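Long-range contact in nitrophorin Cim l NP (Cimex lectularius, PDB 2IMQ), which carries nitric oxide on a heme b group and delivers it to the victim during feeding, causing vasodilation: residues A[88-93]-A[120-125]. Numbering follows the deposited sequence.
With HEM (protoporphyrin IX containing Fe), chain B.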
ATOM      1  N   VAL A  88       8.953  -5.156  -4.140  1.00 18.55           N
ATOM      2  CA  VAL A  88       9.019  -6.049  -3.015  1.00 18.21           C
ATOM      3  C   VAL A  88      10.481  -6.442  -2.787  1.00 18.67           C
ATOM      4  O   VAL A  88      11.135  -6.860  -3.742  1.00 20.53           O
ATOM      5  CB  VAL A  88       8.133  -7.304  -3.222  1.00 19.81           C
ATOM      6  CG1 VAL A  88       8.180  -8.150  -2.014  1.00 22.28           C
ATOM      7  CG2 VAL A  88       6.677  -6.873  -3.497  1.00 21.61           C
ATOM      8  N   TYR A  89      10.924  -6.314  -1.548  1.00 18.45           N
ATOM      9  CA  TYR A  89      12.259  -6.712  -1.119  1.00 18.84           C
ATOM     10  C   TYR A  89      12.121  -7.790  -0.066  1.00 18.19           C
ATOM     11  O   TYR A  89      11.186  -7.805   0.741  1.00 20.30           O
ATOM     12  CB  TYR A  89      12.988  -5.521  -0.471  1.00 19.49           C
ATOM     13  CG  TYR A  89      13.173  -4.339  -1.325  1.00 19.28           C
ATOM     14  CD1 TYR A  89      12.266  -3.306  -1.285  1.00 19.45           C
ATOM     15  CD2 TYR A  89      14.249  -4.216  -2.177  1.00 19.67           C
ATOM     16  CE1 TYR A  89      12.438  -2.178  -2.062  1.00 20.48           C
ATOM     17  CE2 TYR A  89      14.429  -3.090  -2.950  1.00 21.25           C
ATOM     18  CZ  TYR A  89      13.509  -2.044  -2.889  1.00 19.33           C
ATOM     19  OH  TYR A  89      13.643  -0.944  -3.690  1.00 20.96           O
ATOM     20  N   CYS A  90      13.112  -8.708  -0.043  1.00 20.74           N
ATOM     21  CA  CYS A  90      13.139  -9.707   0.990  1.00 20.75           C
ATOM     22  C   CYS A  90      14.573  -9.938   1.399  1.00 22.02           C
ATOM     23  O   CYS A  90      15.453  -9.849   0.561  1.00 23.61           O
ATOM     24  CB  CYS A  90      12.523 -11.008   0.479  1.00 22.13           C
ATOM     25  SG  CYS A  90      12.399 -12.415   1.668  1.00 26.23           S
ATOM     26  N   LEU A  91      14.799 -10.206   2.669  1.00 21.58           N
ATOM     27  CA  LEU A  91      16.182 -10.543   3.096  1.00 23.03           C
ATOM     28  C   LEU A  91      16.660 -11.740   2.305  1.00 24.81           C
ATOM     29  O   LEU A  91      15.962 -12.755   2.201  1.00 25.08           O
ATOM     30  CB  LEU A  91      16.251 -10.786   4.589  1.00 23.31           C
ATOM     31  CG  LEU A  91      16.124  -9.569   5.521  1.00 23.37           C
ATOM     32  CD1 LEU A  91      16.067 -10.006   6.934  1.00 23.45           C
ATOM     33  CD2 LEU A  91      17.188  -8.538   5.298  1.00 25.19           C
ATOM     34  N   GLU A  92      17.844 -11.593   1.722  1.00 26.52           N
ATOM     35  CA  GLU A  92      18.426 -12.640   0.901  1.00 27.42           C
ATOM     36  C   GLU A  92      18.519 -13.989   1.633  1.00 27.51           C
ATOM     37  O   GLU A  92      18.359 -15.026   1.021  1.00 27.65           O
ATOM     38  CB  GLU A  92      19.813 -12.180   0.449  1.00 27.77           C
ATOM     39  CG  GLU A  92      20.667 -13.247  -0.201  1.00 30.18           C
ATOM     40  CD  GLU A  92      20.037 -13.843  -1.429  1.00 36.69           C
ATOM     41  OE1 GLU A  92      19.309 -13.098  -2.133  1.00 37.35           O
ATOM     42  OE2 GLU A  92      20.270 -15.053  -1.671  1.00 40.34           O
ATOM     43  N   LYS A  93      18.727 -13.969   2.935  1.00 27.16           N
ATOM     44  CA  LYS A  93      18.855 -15.221   3.696  1.00 29.07           C
ATOM     45  C   LYS A  93      17.608 -16.133   3.663  1.00 29.14           C
ATOM     46  O   LYS A  93      17.696 -17.304   3.947  1.00 29.63           O
ATOM     47  CB  LYS A  93      19.280 -14.928   5.130  1.00 29.54           C
ATOM     48  CG  LYS A  93      18.226 -14.271   5.953  1.00 31.69           C
ATOM     49  CD  LYS A  93      18.555 -14.321   7.417  1.00 33.08           C
ATOM     50  CE  LYS A  93      17.674 -13.377   8.192  1.00 35.44           C
ATOM     51  NZ  LYS A  93      18.232 -13.080   9.528  1.00 38.05           N
ATOM     52  N   THR A 120       2.379  -9.020  -6.914  1.00 17.79           N
ATOM     53  CA  THR A 120       3.672  -9.740  -6.874  1.00 18.54           C
ATOM     54  C   THR A 120       3.589 -10.749  -5.778  1.00 17.40           C
ATOM     55  O   THR A 120       3.249 -10.442  -4.635  1.00 19.77           O
ATOM     56  CB  THR A 120       4.802  -8.722  -6.631  1.00 19.65           C
ATOM     57  OG1 THR A 120       4.947  -7.891  -7.778  1.00 21.35           O
ATOM     58  CG2 THR A 120       6.152  -9.396  -6.389  1.00 22.14           C
ATOM     59  N   SER A 121       3.958 -12.004  -6.111  1.00 19.85           N
ATOM     60  CA  SER A 121       3.856 -13.108  -5.193  1.00 19.64           C
ATOM     61  C   SER A 121       5.154 -13.931  -5.197  1.00 20.78           C
ATOM     62  O   SER A 121       5.852 -13.989  -6.172  1.00 20.88           O
ATOM     63  CB  SER A 121       2.702 -14.056  -5.583  1.00 21.31           C
ATOM     64  OG  SER A 121       1.452 -13.371  -5.601  1.00 22.89           O
ATOM     65  N   PHE A 122       5.398 -14.585  -4.106  1.00 20.22           N
ATOM     66  CA  PHE A 122       6.641 -15.413  -3.922  1.00 19.98           C
ATOM     67  C   PHE A 122       6.497 -16.288  -2.720  1.00 20.73           C
ATOM     68  O   PHE A 122       5.674 -16.058  -1.821  1.00 22.94           O
ATOM     69  CB  PHE A 122       7.873 -14.495  -3.770  1.00 20.82           C
ATOM     70  CG  PHE A 122       7.872 -13.679  -2.498  1.00 21.54           C
ATOM     71  CD1 PHE A 122       8.503 -14.157  -1.381  1.00 22.31           C
ATOM     72  CD2 PHE A 122       7.248 -12.409  -2.434  1.00 21.91           C
ATOM     73  CE1 PHE A 122       8.502 -13.468  -0.217  1.00 24.37           C
ATOM     74  CE2 PHE A 122       7.241 -11.696  -1.242  1.00 24.34           C
ATOM     75  CZ  PHE A 122       7.858 -12.219  -0.139  1.00 24.73           C
ATOM     76  N   THR A 123       7.307 -17.350  -2.700  1.00 22.18           N
ATOM     77  CA  THR A 123       7.202 -18.302  -1.640  1.00 23.97           C
ATOM     78  C   THR A 123       8.512 -18.403  -0.897  1.00 23.87           C
ATOM     79  O   THR A 123       9.570 -18.520  -1.506  1.00 25.00           O
ATOM     80  CB  THR A 123       6.878 -19.677  -2.274  1.00 24.52           C
ATOM     81  OG1 THR A 123       5.537 -19.659  -2.794  1.00 26.67           O
ATOM     82  CG2 THR A 123       6.913 -20.768  -1.241  1.00 26.50           C
ATOM     83  N   ILE A 124       8.434 -18.363   0.428  1.00 23.58           N
ATOM     84  CA  ILE A 124       9.572 -18.636   1.297  1.00 25.51           C
ATOM     85  C   ILE A 124       9.112 -19.567   2.390  1.00 25.74           C
ATOM     86  O   ILE A 124       8.019 -19.431   2.926  1.00 27.11           O
ATOM     87  CB  ILE A 124      10.285 -17.347   1.871  1.00 24.79           C
ATOM     88  CG1 ILE A 124       9.312 -16.404   2.567  1.00 24.97           C
ATOM     89  CG2 ILE A 124      10.963 -16.634   0.747  1.00 25.80           C
ATOM     90  CD1 ILE A 124      10.011 -15.239   3.284  1.00 25.67           C
ATOM     91  N   TYR A 125       9.952 -20.563   2.691  1.00 26.53           N
ATOM     92  CA  TYR A 125       9.636 -21.544   3.706  1.00 26.63           C
ATOM     93  C   TYR A 125       8.299 -22.223   3.433  1.00 25.76           C
ATOM     94  O   TYR A 125       7.505 -22.490   4.347  1.00 27.75           O
ATOM     95  CB  TYR A 125       9.704 -20.914   5.084  1.00 27.57           C
ATOM     96  CG  TYR A 125      11.014 -20.206   5.356  1.00 27.17           C
ATOM     97  CD1 TYR A 125      11.087 -18.819   5.460  1.00 27.19           C
ATOM     98  CD2 TYR A 125      12.198 -20.931   5.555  1.00 28.32           C
ATOM     99  CE1 TYR A 125      12.265 -18.181   5.715  1.00 26.93           C
ATOM    100  CE2 TYR A 125      13.400 -20.289   5.813  1.00 30.16           C
ATOM    101  CZ  TYR A 125      13.439 -18.926   5.906  1.00 30.06           C
ATOM    102  OH  TYR A 125      14.632 -18.298   6.190  1.00 31.01           O
TER
HETATM  103  CHA HEM B 300      11.853   2.491  -9.398  1.00 23.34           C
HETATM  104  CHB HEM B 300       9.907   4.280  -5.334  1.00 20.11           C
HETATM  105  CHC HEM B 300       8.581   8.242  -7.726  1.00 23.61           C
HETATM  106  CHD HEM B 300      10.193   6.412 -11.823  1.00 25.58           C
HETATM  107  C1A HEM B 300      11.487   2.618  -8.090  1.00 21.64           C
HETATM  108  C2A HEM B 300      11.756   1.681  -7.024  1.00 20.72           C
HETATM  109  C3A HEM B 300      11.171   2.188  -5.908  1.00 19.99           C
HETATM  110  C4A HEM B 300      10.565   3.446  -6.234  1.00 21.58           C
HETATM  111  CMA HEM B 300      11.213   1.565  -4.525  1.00 21.47           C
HETATM  112  CAA HEM B 300      12.551   0.359  -7.108  1.00 20.89           C
HETATM  113  CBA HEM B 300      13.979   0.768  -6.653  1.00 24.12           C
HETATM  114  CGA HEM B 300      14.948  -0.401  -6.748  1.00 24.76           C
HETATM  115  O1A HEM B 300      15.410  -0.693  -7.850  1.00 26.02           O
HETATM  116  O2A HEM B 300      15.314  -1.000  -5.707  1.00 23.54           O
HETATM  117  C1B HEM B 300       9.402   5.505  -5.639  1.00 19.88           C
HETATM  118  C2B HEM B 300       8.775   6.399  -4.695  1.00 20.74           C
HETATM  119  C3B HEM B 300       8.408   7.501  -5.338  1.00 21.93           C
HETATM  120  C4B HEM B 300       8.805   7.346  -6.714  1.00 20.26           C
HETATM  121  CMB HEM B 300       8.666   5.950  -3.281  1.00 21.48           C
HETATM  122  CAB HEM B 300       7.693   8.734  -4.808  1.00 21.23           C
HETATM  123  CBB HEM B 300       7.703   9.034  -3.502  1.00 29.84           C
HETATM  124  C1C HEM B 300       8.917   8.163  -9.046  1.00 21.87           C
HETATM  125  C2C HEM B 300       8.612   9.115 -10.084  1.00 23.36           C
HETATM  126  C3C HEM B 300       9.127   8.618 -11.205  1.00 26.20           C
HETATM  127  C4C HEM B 300       9.632   7.306 -10.943  1.00 23.98           C
HETATM  128  CMC HEM B 300       8.021  10.517  -9.900  1.00 26.70           C
HETATM  129  CAC HEM B 300       9.103   9.272 -12.579  1.00 28.18           C
HETATM  130  CBC HEM B 300       7.965   9.590 -13.191  1.00 33.04           C
HETATM  131  C1D HEM B 300      10.733   5.177 -11.539  1.00 24.11           C
HETATM  132  C2D HEM B 300      11.231   4.271 -12.545  1.00 27.77           C
HETATM  133  C3D HEM B 300      11.768   3.089 -11.805  1.00 26.50           C
HETATM  134  C4D HEM B 300      11.528   3.348 -10.410  1.00 24.29           C
HETATM  135  CMD HEM B 300      11.257   4.494 -14.058  1.00 28.07           C
HETATM  136  CAD HEM B 300      12.393   1.864 -12.494  1.00 28.27           C
HETATM  137  CBD HEM B 300      13.718   2.338 -13.068  1.00 30.51           C
HETATM  138  CGD HEM B 300      14.567   1.168 -13.460  1.00 33.90           C
HETATM  139  O1D HEM B 300      15.706   1.430 -13.966  1.00 36.29           O
HETATM  140  O2D HEM B 300      14.091   0.012 -13.265  1.00 35.87           O
HETATM  141  NA  HEM B 300      10.774   3.702  -7.589  1.00 23.10           N
HETATM  142  NB  HEM B 300       9.384   6.100  -6.869  1.00 20.46           N
HETATM  143  NC  HEM B 300       9.505   7.070  -9.609  1.00 23.09           N
HETATM  144  ND  HEM B 300      10.908   4.580 -10.296  1.00 24.50           N
HETATM  145 FE   HEM B 300      10.270   5.431  -8.577  1.00 24.93          FE
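Strands 88-91 and 120-124 belong to two different sheets that face each other, their axes 9.4 Å apart at closest and running nearly the same way, 16° from parallel. At that spacing no backbone hydrogen bond joins them, and side chains fill the gap. The alternation of a strand sends Val-88 and Cys-90 toward Thr-120, Phe-122 and Ile-124. Val-88, branched at CB, serves two partners: CG2 meets the methyl CG2 of Thr-120 tip to tip at 3.9 Å, while CG1, anti to the backbone N (chi1 -177°), lies obliquely against CE2 of Phe-122 at 3.7 Å. Threonine suits its place because its methyl joins the apolar interior while OG1 hydrogen-bonds to Thr-104 OG1. The Phe-122 ring is large enough to span the gap and also packs against Leu-76 and Phe-129. Cys-90 is compact and weakly polar; its SG sits 5.5 Å from the Phe-122 ring centroid, 53° off the ring normal, an oblique sulfur-aromatic contact. The same sulfur touches CD1 of Ile-124 at 4.0 Å, where the extended arm of the isoleucine carries its terminal methyl across. Tyr-125 OH approaches Lys-93 O but hydrogen-bonds to His-94 ND1. On the other side of strand 88-91, Tyr-89 gives its hydroxyl proton to heme propionate O2A, 2.6 Å from OH and in the plane of the ring; Lys-75 also binds the heme. Such face-to-face packing of sheets is characteristic of the beta-sandwich of the DNase I-like fold, here with one strand carrying interior residues on one face and a heme-pocket residue on the other.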